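Local coordinates for Serine/threonine-protein kinase PknI (Mycobacterium tuberculosis, PDB 5XLM) that phosphorylates serine and threonine residues of proteins and slows mycobacterial growth within the infected host, here represented by its extracellular sensor domain, at residues 36-42 against 64-70. Numbering follows the deposited sequence.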
ATOM      1  N   LEU A  36       8.289  -6.516  -6.256  1.00 26.21           N
ATOM      2  CA  LEU A  36       7.909  -5.108  -6.344  1.00 30.09           C
ATOM      3  C   LEU A  36       9.187  -4.281  -6.254  1.00 30.95           C
ATOM      4  O   LEU A  36       9.704  -4.030  -5.162  1.00 36.60           O
ATOM      5  CB  LEU A  36       6.919  -4.737  -5.243  1.00 22.09           C
ATOM      6  CG  LEU A  36       5.572  -5.468  -5.252  1.00 25.54           C
ATOM      7  CD1 LEU A  36       4.684  -4.989  -4.112  1.00 21.02           C
ATOM      8  CD2 LEU A  36       4.872  -5.292  -6.593  1.00 22.55           C
ATOM      9  N   ASP A  37       9.705  -3.867  -7.409  1.00 32.33           N
ATOM     10  CA  ASP A  37      10.908  -3.044  -7.470  1.00 38.03           C
ATOM     11  C   ASP A  37      10.703  -1.948  -8.502  1.00 36.33           C
ATOM     12  O   ASP A  37      10.387  -2.236  -9.660  1.00 37.41           O
ATOM     13  CB  ASP A  37      12.145  -3.881  -7.815  1.00 51.30           C
ATOM     14  CG  ASP A  37      12.821  -4.451  -6.585  1.00 72.91           C
ATOM     15  OD1 ASP A  37      12.563  -5.628  -6.252  1.00 78.66           O
ATOM     16  OD2 ASP A  37      13.603  -3.716  -5.945  1.00 86.12           O
ATOM     17  N   GLY A  38      10.889  -0.699  -8.083  1.00 36.55           N
ATOM     18  CA  GLY A  38      10.738   0.459  -8.932  1.00 38.17           C
ATOM     19  C   GLY A  38       9.819   1.476  -8.301  1.00 38.03           C
ATOM     20  O   GLY A  38       9.393   1.343  -7.149  1.00 32.49           O
ATOM     21  N   THR A  39       9.508   2.516  -9.068  1.00 40.02           N
ATOM     22  CA  THR A  39       8.579   3.542  -8.616  1.00 40.68           C
ATOM     23  C   THR A  39       7.150   3.087  -8.875  1.00 38.33           C
ATOM     24  O   THR A  39       6.806   2.699  -9.997  1.00 32.75           O
ATOM     25  CB  THR A  39       8.848   4.868  -9.326  1.00 42.70           C
ATOM     26  OG1 THR A  39      10.183   5.302  -9.039  1.00 44.20           O
ATOM     27  CG2 THR A  39       7.859   5.931  -8.859  1.00 39.97           C
ATOM     28  N   TYR A  40       6.319   3.134  -7.838  1.00 38.49           N
ATOM     29  CA  TYR A  40       4.934   2.698  -7.922  1.00 35.72           C
ATOM     30  C   TYR A  40       3.999   3.826  -7.516  1.00 36.19           C
ATOM     31  O   TYR A  40       4.274   4.567  -6.566  1.00 34.67           O
ATOM     32  CB  TYR A  40       4.681   1.469  -7.039  1.00 29.95           C
ATOM     33  CG  TYR A  40       5.131   0.168  -7.661  1.00 32.88           C
ATOM     34  CD1 TYR A  40       6.470  -0.203  -7.654  1.00 24.63           C
ATOM     35  CD2 TYR A  40       4.216  -0.692  -8.254  1.00 28.43           C
ATOM     36  CE1 TYR A  40       6.883  -1.392  -8.220  1.00 27.65           C
ATOM     37  CE2 TYR A  40       4.620  -1.884  -8.825  1.00 24.68           C
ATOM     38  CZ  TYR A  40       5.953  -2.228  -8.805  1.00 30.56           C
ATOM     39  OH  TYR A  40       6.362  -3.414  -9.370  1.00 37.20           O
ATOM     40  N   ARG A  41       2.898   3.950  -8.248  1.00 29.13           N
ATOM     41  CA  ARG A  41       1.853   4.924  -7.965  1.00 27.31           C
ATOM     42  C   ARG A  41       0.659   4.188  -7.372  1.00 31.22           C
ATOM     43  O   ARG A  41       0.115   3.274  -8.001  1.00 32.36           O
ATOM     44  CB  ARG A  41       1.455   5.676  -9.233  1.00 29.14           C
ATOM     45  CG  ARG A  41       0.091   6.339  -9.177  1.00 33.54           C
ATOM     46  CD  ARG A  41      -0.199   7.076 -10.475  1.00 35.56           C
ATOM     47  NE  ARG A  41      -1.608   7.430 -10.605  1.00 43.53           N
ATOM     48  CZ  ARG A  41      -2.506   6.679 -11.232  1.00 60.95           C
ATOM     49  NH1 ARG A  41      -2.143   5.531 -11.789  1.00 60.98           N
ATOM     50  NH2 ARG A  41      -3.771   7.077 -11.304  1.00 67.72           N
ATOM     51  N   ILE A  42       0.262   4.578  -6.165  1.00 25.64           N
ATOM     52  CA  ILE A  42      -0.834   3.940  -5.448  1.00 26.82           C
ATOM     53  C   ILE A  42      -2.009   4.905  -5.421  1.00 30.30           C
ATOM     54  O   ILE A  42      -1.874   6.049  -4.970  1.00 31.78           O
ATOM     55  CB  ILE A  42      -0.425   3.531  -4.026  1.00 23.70           C
ATOM     56  CG1 ILE A  42       0.743   2.544  -4.073  1.00 22.97           C
ATOM     57  CG2 ILE A  42      -1.611   2.933  -3.280  1.00 23.20           C
ATOM     58  CD1 ILE A  42       1.161   2.020  -2.713  1.00 23.18           C
ATOM     59  N   THR A  64      -0.651   8.573  -4.567  1.00 30.40           N
ATOM     60  CA  THR A  64       0.641   8.785  -3.929  1.00 32.90           C
ATOM     61  C   THR A  64       1.675   7.926  -4.641  1.00 31.96           C
ATOM     62  O   THR A  64       1.340   6.935  -5.296  1.00 31.45           O
ATOM     63  CB  THR A  64       0.611   8.443  -2.431  1.00 35.83           C
ATOM     64  OG1 THR A  64       0.119   7.110  -2.252  1.00 30.94           O
ATOM     65  CG2 THR A  64      -0.281   9.416  -1.673  1.00 29.68           C
ATOM     66  N   TRP A  65       2.939   8.313  -4.513  1.00 28.48           N
ATOM     67  CA  TRP A  65       4.029   7.632  -5.197  1.00 35.58           C
ATOM     68  C   TRP A  65       5.004   7.045  -4.189  1.00 32.26           C
ATOM     69  O   TRP A  65       5.317   7.669  -3.170  1.00 33.31           O
ATOM     70  CB  TRP A  65       4.751   8.578  -6.158  1.00 33.83           C
ATOM     71  CG  TRP A  65       3.999   8.757  -7.438  1.00 32.94           C
ATOM     72  CD1 TRP A  65       4.222   8.106  -8.617  1.00 30.93           C
ATOM     73  CD2 TRP A  65       2.879   9.620  -7.660  1.00 31.04           C
ATOM     74  NE1 TRP A  65       3.319   8.524  -9.564  1.00 36.67           N
ATOM     75  CE2 TRP A  65       2.481   9.450  -9.001  1.00 33.21           C
ATOM     76  CE3 TRP A  65       2.177  10.526  -6.858  1.00 34.03           C
ATOM     77  CZ2 TRP A  65       1.417  10.153  -9.559  1.00 42.54           C
ATOM     78  CZ3 TRP A  65       1.117  11.223  -7.414  1.00 37.70           C
ATOM     79  CH2 TRP A  65       0.747  11.032  -8.752  1.00 39.72           C
ATOM     80  N   TRP A  66       5.479   5.837  -4.487  1.00 31.61           N
ATOM     81  CA  TRP A  66       6.297   5.068  -3.565  1.00 30.40           C
ATOM     82  C   TRP A  66       7.440   4.409  -4.321  1.00 31.50           C
ATOM     83  O   TRP A  66       7.314   4.077  -5.503  1.00 31.20           O
ATOM     84  CB  TRP A  66       5.463   4.001  -2.841  1.00 32.05           C
ATOM     85  CG  TRP A  66       4.287   4.560  -2.095  1.00 26.46           C
ATOM     86  CD1 TRP A  66       3.085   4.937  -2.621  1.00 27.13           C
ATOM     87  CD2 TRP A  66       4.203   4.800  -0.687  1.00 26.17           C
ATOM     88  NE1 TRP A  66       2.258   5.402  -1.627  1.00 27.28           N
ATOM     89  CE2 TRP A  66       2.920   5.326  -0.430  1.00 26.71           C
ATOM     90  CE3 TRP A  66       5.086   4.619   0.381  1.00 28.92           C
ATOM     91  CZ2 TRP A  66       2.501   5.677   0.852  1.00 27.01           C
ATOM     92  CZ3 TRP A  66       4.668   4.966   1.654  1.00 26.17           C
ATOM     93  CH2 TRP A  66       3.386   5.489   1.879  1.00 32.18           C
ATOM     94  N   ALA A  67       8.558   4.228  -3.627  1.00 30.76           N
ATOM     95  CA  ALA A  67       9.706   3.499  -4.150  1.00 35.93           C
ATOM     96  C   ALA A  67       9.737   2.134  -3.472  1.00 25.56           C
ATOM     97  O   ALA A  67       9.995   2.036  -2.268  1.00 30.82           O
ATOM     98  CB  ALA A  67      10.999   4.274  -3.912  1.00 32.26           C
ATOM     99  N   PHE A  68       9.456   1.087  -4.241  1.00 26.64           N
ATOM    100  CA  PHE A  68       9.367  -0.272  -3.728  1.00 25.96           C
ATOM    101  C   PHE A  68      10.669  -1.025  -3.969  1.00 26.62           C
ATOM    102  O   PHE A  68      11.297  -0.883  -5.023  1.00 26.61           O
ATOM    103  CB  PHE A  68       8.213  -1.033  -4.389  1.00 26.52           C
ATOM    104  CG  PHE A  68       6.895  -0.896  -3.680  1.00 26.42           C
ATOM    105  CD1 PHE A  68       6.425  -1.912  -2.864  1.00 26.37           C
ATOM    106  CD2 PHE A  68       6.117   0.240  -3.843  1.00 26.51           C
ATOM    107  CE1 PHE A  68       5.209  -1.797  -2.216  1.00 29.57           C
ATOM    108  CE2 PHE A  68       4.899   0.361  -3.196  1.00 28.69           C
ATOM    109  CZ  PHE A  68       4.445  -0.659  -2.382  1.00 27.80           C
ATOM    110  N   ARG A  69      11.067  -1.832  -2.987  1.00 25.84           N
ATOM    111  CA  ARG A  69      12.137  -2.802  -3.158  1.00 30.82           C
ATOM    112  C   ARG A  69      11.724  -4.091  -2.460  1.00 30.49           C
ATOM    113  O   ARG A  69      11.063  -4.059  -1.416  1.00 28.65           O
ATOM    114  CB  ARG A  69      13.477  -2.276  -2.614  1.00 41.52           C
ATOM    115  CG  ARG A  69      13.715  -2.555  -1.147  1.00 55.84           C
ATOM    116  CD  ARG A  69      14.838  -1.710  -0.566  1.00 66.01           C
ATOM    117  NE  ARG A  69      16.173  -2.191  -0.909  1.00 74.40           N
ATOM    118  CZ  ARG A  69      17.117  -1.439  -1.467  1.00 80.00           C
ATOM    119  NH1 ARG A  69      16.877  -0.163  -1.742  1.00 80.61           N
ATOM    120  NH2 ARG A  69      18.305  -1.959  -1.741  1.00 81.47           N
ATOM    121  N   THR A  70      12.093  -5.225  -3.050  1.00 30.47           N
ATOM    122  CA  THR A  70      11.658  -6.530  -2.574  1.00 30.39           C
ATOM    123  C   THR A  70      12.864  -7.428  -2.346  1.00 31.51           C
ATOM    124  O   THR A  70      13.806  -7.432  -3.143  1.00 33.81           O
ATOM    125  CB  THR A  70      10.691  -7.187  -3.573  1.00 27.96           C
ATOM    126  OG1 THR A  70       9.505  -6.389  -3.691  1.00 28.71           O
ATOM    127  CG2 THR A  70      10.304  -8.588  -3.120  1.00 36.54           C
TER
HETATM  128  O   HOH W   1      -2.627   7.125  -2.184  1.00 28.65           O
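Phe68 sits between Leu36 and Tyr40; the side chains of Phe68 and Tyr40 cross at about a right angle, their ring planes 65° apart. Leu36 runs alongside Phe68, CB lying 3.7 Å from Phe68 CD1, while Tyr40 CB meets the other flank at CD2. Next along this face, Ile42 lays its CD1 over one face of the Trp66 indole, 3.5 Å from Trp66 CD1; CG1, anti to the carbonyl carbon (chi1 -60°), carries the methyl there. Trp66 NE1 is turned to its own strand and donates to Thr64 OG1 at 2.8 Å, which helps fix the indole's rotation; a water joins that hydroxyl to Ile42 O. The framework is an antiparallel pair within the all-beta sensor domain, where strand 38-51 runs between strands 62-72 and 165-174, and paired backbone bonds link Gly38 with Phe68, Tyr40 with Trp66 and Ile42 with Thr64. On the reverse face, the extended Arg41 chain follows the Trp65 indole, its CB 3.8 Å from the centroid of the five-membered ring in a CH-pi contact; His89 stacks on Trp65. Just before strand 38-51 begins, Thr70 OG1 donates to Leu36 O at 2.8 Å from above the carbonyl plane, and Thr70 N reaches Asp37 OD1 in a longer, bent bond (3.3 Å, 138°).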